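Local coordinates for protein elongation factor G (Thermus thermophilus, PDB 2DY1) that binds GTP with a magnesium ion and, as in its family, probably acts as a GTPase elongation factor in ribosomal translocation, at residues Thr60-Val66 / Leu78-Tyr84; Arg92-Glu96 / Pro374-Pro379; Thr11-His17 / Ala98-Ala104. All blocks are in the same frame, centred on the assembly; numbering follows the deposited sequence.

Contact 1 (Thr60-Val66 / Leu78-Tyr84). With MG (magnesium ion), chain B; GTP (guanosine-5'-triphosphate), chain C.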
# COMPACT_ATOMS: atom_id res chain seq x y z
N THR A 60 -2.57 -8.26 -14.64
CA THR A 60 -3.20 -7.37 -13.67
C THR A 60 -2.45 -6.05 -13.72
O THR A 60 -1.27 -6.00 -14.06
CB THR A 60 -3.15 -7.97 -12.24
OG1 THR A 60 -3.96 -7.17 -11.35
CG2 THR A 60 -1.73 -8.01 -11.71
N THR A 61 -3.13 -4.95 -13.40
CA THR A 61 -2.47 -3.67 -13.40
C THR A 61 -1.59 -3.52 -12.17
O THR A 61 -2.06 -3.30 -11.05
CB THR A 61 -3.56 -2.56 -13.48
OG1 THR A 61 -4.22 -2.70 -14.74
CG2 THR A 61 -2.94 -1.15 -13.39
N VAL A 62 -0.28 -3.64 -12.39
CA VAL A 62 0.71 -3.53 -11.33
C VAL A 62 1.07 -2.05 -11.13
O VAL A 62 1.38 -1.63 -10.01
CB VAL A 62 1.98 -4.31 -11.73
CG1 VAL A 62 3.12 -4.09 -10.72
CG2 VAL A 62 1.63 -5.79 -11.84
N ARG A 63 1.02 -1.31 -12.23
CA ARG A 63 1.38 0.11 -12.22
C ARG A 63 0.30 0.94 -12.88
O ARG A 63 -0.18 0.61 -13.97
CB ARG A 63 2.68 0.33 -12.99
CG ARG A 63 3.87 -0.54 -12.53
CD ARG A 63 4.29 -0.26 -11.11
NE ARG A 63 4.85 1.09 -11.01
CZ ARG A 63 5.16 1.68 -9.85
NH1 ARG A 63 4.97 1.06 -8.70
NH2 ARG A 63 5.67 2.91 -9.86
N THR A 64 -0.10 2.02 -12.20
CA THR A 64 -1.09 2.92 -12.76
C THR A 64 -0.67 3.44 -14.13
O THR A 64 0.48 3.82 -14.34
CB THR A 64 -1.25 4.12 -11.82
OG1 THR A 64 -1.64 3.65 -10.53
CG2 THR A 64 -2.28 5.13 -12.36
N GLY A 65 -1.62 3.44 -15.06
CA GLY A 65 -1.39 3.96 -16.40
C GLY A 65 -2.25 5.20 -16.62
O GLY A 65 -3.39 5.26 -16.18
N VAL A 66 -1.68 6.20 -17.28
CA VAL A 66 -2.42 7.42 -17.57
C VAL A 66 -3.05 7.33 -18.96
O VAL A 66 -2.41 6.89 -19.93
CB VAL A 66 -1.48 8.65 -17.52
CG1 VAL A 66 -2.29 9.93 -17.79
CG2 VAL A 66 -0.81 8.73 -16.14
N LEU A 78 -7.52 10.26 -17.08
CA LEU A 78 -7.99 9.07 -16.37
C LEU A 78 -6.81 8.25 -15.90
O LEU A 78 -5.94 7.91 -16.69
CB LEU A 78 -8.88 8.23 -17.30
CG LEU A 78 -9.60 7.01 -16.70
CD1 LEU A 78 -10.65 7.48 -15.68
CD2 LEU A 78 -10.27 6.21 -17.83
N LEU A 79 -6.78 7.95 -14.60
CA LEU A 79 -5.68 7.16 -14.05
C LEU A 79 -6.22 5.74 -13.82
O LEU A 79 -7.03 5.53 -12.93
CB LEU A 79 -5.20 7.78 -12.74
CG LEU A 79 -4.96 9.29 -12.85
CD1 LEU A 79 -4.44 9.84 -11.52
CD2 LEU A 79 -3.94 9.58 -13.95
N ASP A 80 -5.74 4.79 -14.63
CA ASP A 80 -6.20 3.39 -14.57
C ASP A 80 -5.32 2.71 -13.52
O ASP A 80 -4.16 2.36 -13.77
CB ASP A 80 -6.05 2.75 -15.98
CG ASP A 80 -6.43 1.29 -16.01
OD1 ASP A 80 -7.16 0.86 -15.10
OD2 ASP A 80 -6.00 0.57 -16.95
N ALA A 81 -5.88 2.54 -12.34
CA ALA A 81 -5.14 2.05 -11.18
C ALA A 81 -5.24 0.56 -10.94
O ALA A 81 -6.12 -0.10 -11.50
CB ALA A 81 -5.65 2.80 -9.92
N PRO A 82 -4.34 0.03 -10.09
CA PRO A 82 -4.36 -1.40 -9.76
C PRO A 82 -5.63 -1.75 -9.01
O PRO A 82 -6.35 -0.89 -8.47
CB PRO A 82 -3.15 -1.57 -8.84
CG PRO A 82 -2.20 -0.50 -9.31
CD PRO A 82 -3.15 0.68 -9.51
N GLY A 83 -5.87 -3.06 -8.91
CA GLY A 83 -7.01 -3.54 -8.18
C GLY A 83 -6.55 -4.27 -6.91
O GLY A 83 -7.18 -4.17 -5.87
N TYR A 84 -5.43 -4.99 -6.98
CA TYR A 84 -4.98 -5.74 -5.82
C TYR A 84 -4.36 -4.90 -4.72
O TYR A 84 -3.62 -3.94 -5.00
CB TYR A 84 -3.96 -6.81 -6.25
CG TYR A 84 -4.56 -8.00 -6.95
CD1 TYR A 84 -4.27 -8.27 -8.28
CD2 TYR A 84 -5.41 -8.87 -6.27
CE1 TYR A 84 -4.80 -9.38 -8.94
CE2 TYR A 84 -5.95 -9.98 -6.91
CZ TYR A 84 -5.65 -10.23 -8.24
OH TYR A 84 -6.20 -11.31 -8.89
MG MG B . -6.20 -3.21 -14.84
PG GTP C . -6.97 -5.32 -12.42
O1G GTP C . -6.17 -6.71 -12.26
O2G GTP C . -6.02 -4.26 -13.17
O3G GTP C . -7.49 -4.80 -11.14
O3B GTP C . -8.15 -5.73 -13.44
PB GTP C . -9.05 -4.68 -14.26
O1B GTP C . -10.07 -4.11 -13.35
O2B GTP C . -8.18 -3.74 -15.00
O3A GTP C . -9.85 -5.66 -15.24
PA GTP C . -9.39 -6.01 -16.74
O1A GTP C . -9.73 -4.87 -17.62
O2A GTP C . -8.00 -6.50 -16.71
O5' GTP C . -10.37 -7.23 -17.13
C5' GTP C . -10.14 -8.51 -16.55
C4' GTP C . -10.92 -9.58 -17.32
O4' GTP C . -12.28 -9.13 -17.37
C3' GTP C . -10.43 -9.64 -18.76
O3' GTP C . -10.59 -10.97 -19.26
C2' GTP C . -11.38 -8.69 -19.48
O2' GTP C . -11.52 -9.10 -20.85
C1' GTP C . -12.67 -9.05 -18.74
N9 GTP C . -13.73 -8.02 -18.89
C8 GTP C . -13.60 -6.72 -18.61
N7 GTP C . -14.78 -6.12 -18.72
C5 GTP C . -15.67 -7.04 -19.08
C6 GTP C . -17.04 -7.00 -19.34
O6 GTP C . -17.69 -5.97 -19.21
N1 GTP C . -17.68 -8.19 -19.71
C2 GTP C . -16.95 -9.38 -19.82
N2 GTP C . -17.56 -10.51 -20.18
N3 GTP C . -15.63 -9.37 -19.56
C4 GTP C . -15.00 -8.25 -19.19
O HOH W 1 -3.89 -4.99 -9.75
O HOH W 2 -6.71 -1.46 -13.81
O HOH W 3 -5.70 -4.84 -16.05
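G65 and D80 form an antiparallel hydrogen-bonded pair: G65 N gives its proton to D80 O at 3.0 Å, and D80 N returns one to G65 O at 2.9 Å, both nearly straight. These bonds close the open end of the hairpin of strands 65-71 and 74-80. Beyond them the two segments stay side by side up to the nucleotide, as the two switch regions do in translational GTPases. T61 OG1 lies 2.0 Å from the magnesium ion, which T23 OG1 also binds. A chi1 of -65° places this hydroxyl, whose hydrogen-bond partner is D50, beside the backbone N and leaves T61 CG2 against D80 O (3.7 Å). GTP O2G, itself a magnesium ligand, accepts from T61 N. D80 does not touch the metal; its OD1 takes a proton from a magnesium-bound water at 2.7 Å, the same water donates to A81 O, and OD2 is held by T49 and T23. A second water joins the segments, donating to T60 OG1 and T61 O and accepting from G83 N at 2.9 Å. T60 OG1 also donates to GTP O1G, though 2.4 Å is too short to be trusted, and sits at the Y84 ring edge, 3.3 Å from CD1. Loss of the gamma-phosphate would probably remove its direct ties to T60 and T61 while the G65-D80 bonds could remain, consistent with a GTP-sensing switch.

Contact 2 (Arg92-Glu96 / Pro374-Pro379)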
# COMPACT_ATOMS: atom_id res chain seq x y z
N ARG A 92 -3.25 4.27 -3.87
CA ARG A 92 -3.41 5.50 -3.08
C ARG A 92 -2.80 6.69 -3.80
O ARG A 92 -3.35 7.81 -3.73
CB ARG A 92 -2.84 5.29 -1.67
CG ARG A 92 -3.72 4.31 -0.86
CD ARG A 92 -3.35 4.22 0.59
NE ARG A 92 -4.18 3.22 1.28
CZ ARG A 92 -4.27 3.13 2.60
NH1 ARG A 92 -3.59 3.98 3.36
NH2 ARG A 92 -5.03 2.20 3.17
N GLY A 93 -1.71 6.46 -4.52
CA GLY A 93 -1.11 7.54 -5.29
C GLY A 93 -2.05 8.05 -6.37
O GLY A 93 -2.13 9.26 -6.61
N ALA A 94 -2.77 7.15 -7.05
CA ALA A 94 -3.70 7.56 -8.11
C ALA A 94 -4.84 8.37 -7.51
O ALA A 94 -5.25 9.37 -8.10
CB ALA A 94 -4.25 6.34 -8.85
N LEU A 95 -5.34 7.96 -6.35
CA LEU A 95 -6.44 8.69 -5.72
C LEU A 95 -5.95 10.06 -5.27
O LEU A 95 -6.66 11.06 -5.41
CB LEU A 95 -7.03 7.86 -4.56
CG LEU A 95 -7.89 6.68 -5.06
CD1 LEU A 95 -8.10 5.67 -3.96
CD2 LEU A 95 -9.22 7.20 -5.63
N GLU A 96 -4.73 10.12 -4.72
CA GLU A 96 -4.14 11.41 -4.29
C GLU A 96 -4.08 12.39 -5.45
O GLU A 96 -4.27 13.61 -5.27
CB GLU A 96 -2.69 11.22 -3.87
CG GLU A 96 -2.42 10.90 -2.47
CD GLU A 96 -0.97 11.22 -2.16
OE1 GLU A 96 -0.54 10.96 -1.04
OE2 GLU A 96 -0.26 11.75 -3.05
N PRO A 374 -3.20 17.27 -1.20
CA PRO A 374 -3.81 15.95 -0.94
C PRO A 374 -2.74 14.96 -0.48
O PRO A 374 -1.62 14.96 -0.99
CB PRO A 374 -4.39 15.55 -2.30
CG PRO A 374 -4.67 16.89 -2.97
CD PRO A 374 -3.47 17.72 -2.58
N PHE A 375 -3.08 14.11 0.48
CA PHE A 375 -2.10 13.16 0.97
C PHE A 375 -2.79 11.91 1.46
O PHE A 375 -3.72 11.97 2.26
CB PHE A 375 -1.30 13.76 2.14
CG PHE A 375 -0.15 12.90 2.58
CD1 PHE A 375 1.08 13.02 1.96
CD2 PHE A 375 -0.32 11.93 3.57
CE1 PHE A 375 2.13 12.17 2.29
CE2 PHE A 375 0.74 11.07 3.90
CZ PHE A 375 1.95 11.19 3.27
N ALA A 376 -2.33 10.77 0.95
CA ALA A 376 -2.85 9.48 1.38
C ALA A 376 -1.65 8.70 1.89
O ALA A 376 -0.72 8.38 1.12
CB ALA A 376 -3.51 8.75 0.21
N ARG A 377 -1.66 8.42 3.19
CA ARG A 377 -0.59 7.70 3.86
C ARG A 377 -0.54 6.26 3.35
O ARG A 377 -1.58 5.67 3.09
CB ARG A 377 -0.88 7.68 5.36
CG ARG A 377 0.21 7.12 6.25
CD ARG A 377 -0.31 6.95 7.67
NE ARG A 377 -1.33 5.91 7.70
CZ ARG A 377 -1.06 4.62 7.89
NH1 ARG A 377 0.20 4.22 8.08
NH2 ARG A 377 -2.03 3.73 7.85
N LEU A 378 0.66 5.71 3.18
CA LEU A 378 0.78 4.30 2.79
C LEU A 378 1.03 3.49 4.07
O LEU A 378 1.86 3.85 4.90
CB LEU A 378 1.96 4.08 1.85
CG LEU A 378 1.95 4.78 0.49
CD1 LEU A 378 3.08 4.21 -0.34
CD2 LEU A 378 0.63 4.55 -0.23
N PRO A 379 0.27 2.39 4.26
CA PRO A 379 0.45 1.54 5.44
C PRO A 379 1.83 0.90 5.28
O PRO A 379 2.26 0.66 4.17
CB PRO A 379 -0.66 0.50 5.30
CG PRO A 379 -1.67 1.14 4.37
CD PRO A 379 -0.80 1.88 3.39
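R92 and E96, one turn apart on helix 88-97, each grip the backbone of the irregular segment 374-379 with a polar side-chain end. Two hydrogen bonds do this. R92 NH1 donates to R377 O at 2.6 Å, the oxygen lying at the guanidinium edge and close to its plane; the side chain, extended from CG to NE (chi2 -171°, chi3 -177°), carries the group that far. A376 N donates almost straight (172°) to E96 OE1 at 2.7 Å, meeting the carboxylate on its anti side, while OE2 forms a salt bridge with K287. The same OE1 lies over one face of the F375 ring, 4.0 Å from CD1. A second kind of contact is packing on the charged group: P379 CG rests over one guanidinium face, offset toward its rim and 3.7 Å from R92 CZ. Apolar contacts complete the set. L378 CD2 packs on R92 CB at 3.8 Å, the two side chains sliding past each other in opposite directions, and A376 CB meets E96 CG at 3.6 Å. A leucine in place of R92 would probably leave R377 O without this donor and the P379 ring without the flat group it rests on. The linking segment, which runs between strands 361-363 and 383-389, is thereby fastened to one flank of helix 88-97, while L95 packs on strand 9-16 and, like R92, on V121 of helix 113-124.

Contact 3 (Thr11-His17 / Ala98-Ala104)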
# COMPACT_ATOMS: atom_id res chain seq x y z
N THR A 11 -9.78 15.28 -13.69
CA THR A 11 -8.74 14.30 -13.35
C THR A 11 -9.51 13.26 -12.53
O THR A 11 -10.08 13.58 -11.48
CB THR A 11 -7.62 14.88 -12.49
OG1 THR A 11 -7.15 16.11 -13.07
CG2 THR A 11 -6.45 13.89 -12.45
N VAL A 12 -9.45 12.01 -12.97
CA VAL A 12 -10.25 10.96 -12.34
C VAL A 12 -9.44 9.69 -12.14
O VAL A 12 -8.75 9.26 -13.06
CB VAL A 12 -11.47 10.62 -13.27
CG1 VAL A 12 -12.33 9.50 -12.66
CG2 VAL A 12 -12.32 11.88 -13.51
N ALA A 13 -9.52 9.09 -10.94
CA ALA A 13 -8.82 7.82 -10.68
C ALA A 13 -9.85 6.71 -10.85
O ALA A 13 -10.92 6.78 -10.25
CB ALA A 13 -8.27 7.77 -9.27
N LEU A 14 -9.51 5.70 -11.65
CA LEU A 14 -10.41 4.57 -11.91
C LEU A 14 -9.87 3.45 -11.01
O LEU A 14 -8.74 2.94 -11.20
CB LEU A 14 -10.31 4.19 -13.39
CG LEU A 14 -10.99 2.90 -13.84
CD1 LEU A 14 -12.47 2.90 -13.46
CD2 LEU A 14 -10.83 2.80 -15.34
N VAL A 15 -10.69 3.07 -10.02
CA VAL A 15 -10.29 2.09 -9.02
C VAL A 15 -11.37 1.03 -8.89
O VAL A 15 -12.45 1.17 -9.47
CB VAL A 15 -10.10 2.76 -7.65
CG1 VAL A 15 -8.91 3.73 -7.72
CG2 VAL A 15 -11.37 3.58 -7.26
N GLY A 16 -11.06 -0.02 -8.16
CA GLY A 16 -12.04 -1.09 -7.98
C GLY A 16 -11.33 -2.42 -7.77
O GLY A 16 -10.13 -2.52 -7.98
N HIS A 17 -12.08 -3.42 -7.36
CA HIS A 17 -11.50 -4.74 -7.11
C HIS A 17 -10.83 -5.29 -8.35
O HIS A 17 -11.21 -5.00 -9.48
CB HIS A 17 -12.61 -5.71 -6.69
CG HIS A 17 -12.10 -6.96 -6.04
ND1 HIS A 17 -11.82 -7.03 -4.69
CD2 HIS A 17 -11.84 -8.18 -6.55
CE1 HIS A 17 -11.39 -8.25 -4.40
NE2 HIS A 17 -11.40 -8.97 -5.51
N ALA A 98 -6.01 12.52 -8.16
CA ALA A 98 -7.26 12.85 -8.85
C ALA A 98 -8.19 13.71 -8.01
O ALA A 98 -7.99 13.83 -6.82
CB ALA A 98 -7.97 11.56 -9.23
N ASP A 99 -9.22 14.25 -8.67
CA ASP A 99 -10.21 15.06 -7.97
C ASP A 99 -11.52 14.29 -7.77
O ASP A 99 -12.47 14.82 -7.17
CB ASP A 99 -10.48 16.36 -8.74
CG ASP A 99 -9.24 17.23 -8.89
OD1 ASP A 99 -8.34 17.13 -8.04
OD2 ASP A 99 -9.18 18.01 -9.87
N ALA A 100 -11.57 13.05 -8.25
CA ALA A 100 -12.77 12.21 -8.09
C ALA A 100 -12.36 10.77 -8.37
O ALA A 100 -11.35 10.53 -9.04
CB ALA A 100 -13.86 12.63 -9.07
N ALA A 101 -13.15 9.84 -7.84
CA ALA A 101 -12.88 8.42 -8.06
C ALA A 101 -14.02 7.79 -8.86
O ALA A 101 -15.19 8.01 -8.56
CB ALA A 101 -12.77 7.72 -6.72
N LEU A 102 -13.67 7.04 -9.90
CA LEU A 102 -14.64 6.29 -10.71
C LEU A 102 -14.39 4.88 -10.22
O LEU A 102 -13.30 4.33 -10.41
CB LEU A 102 -14.32 6.41 -12.20
CG LEU A 102 -15.13 5.50 -13.14
CD1 LEU A 102 -16.66 5.77 -12.98
CD2 LEU A 102 -14.72 5.75 -14.60
N VAL A 103 -15.39 4.27 -9.60
CA VAL A 103 -15.23 2.96 -8.98
C VAL A 103 -15.93 1.89 -9.80
O VAL A 103 -17.14 1.88 -9.89
CB VAL A 103 -15.82 3.00 -7.53
CG1 VAL A 103 -15.54 1.69 -6.81
CG2 VAL A 103 -15.22 4.20 -6.74
N ALA A 104 -15.14 1.00 -10.42
CA ALA A 104 -15.70 -0.08 -11.23
C ALA A 104 -16.18 -1.18 -10.31
O ALA A 104 -15.50 -1.55 -9.35
CB ALA A 104 -14.63 -0.65 -12.17
O HOH W 4 -10.85 17.35 -11.93
O HOH W 5 -15.04 -3.50 -7.56
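L14 and L102 lie side by side and point the same way from two neighbouring parallel strands, L14 CD1 reaching 3.7 Å from L102 CG. The chi1 they share, 171°, runs the two side chains alongside each other, with L14 CD1 against both CG and CD2 of L102. V12 CG1 adds to this face by touching L102 CB. On the other face V15 CG2 meets V103 CG2 at 3.9 Å; A13 CB, also on that face, touches A98 CB from the turn before strand 100-106. Backbone bonds set this register: A13 N to A100 O, L102 N to A13 O at 2.8 Å, V15 N to L102 O, and A104 N to V15 O at 2.9 Å. At the ends, D99 N donates to T11 O at 3.0 Å, and a water bridges H17 N and A104 O. Farther out, helix 22-32 packs on the L14 face through K22 and T26, helix 113-124 on the V15 face, and D99 forms salt bridges with R278 and R304. G16 has phi 151°, and a CB there would clash with A104 O, which calls for glycine where strand 9-16 enters the P-loop. Main-chain bonds thus fix the register of two adjacent parallel strands of the G domain's P-loop NTPase sheet, and the phosphate-binding loop follows directly from one of them.

How the contacts relate
Contacts 1 and 3 lie wholly in the GTP-binding domain, and contact 2 joins its helix 88-97 to segment 374-379. Contacts 1 and 3, with centres about 10 Å apart, share one sheet: strand 74-80 lies beside strand 9-16, L79 O being 2.8 Å from L14 N and L79 N 2.8 Å from V12 O. Contact 3 ends at the start of the P-loop, the side chain of A104 about 6 Å from GTP, while contact 1 touches GTP and magnesium directly. Helix 88-97 packs on both, A81 CB meeting A94 CB at 4.0 Å and L95 CD2 meeting A101 CB at 3.7 Å. Through it contact 2, about 14 Å from contact 1 and 13 Å from contact 3 between centres, is joined to the site.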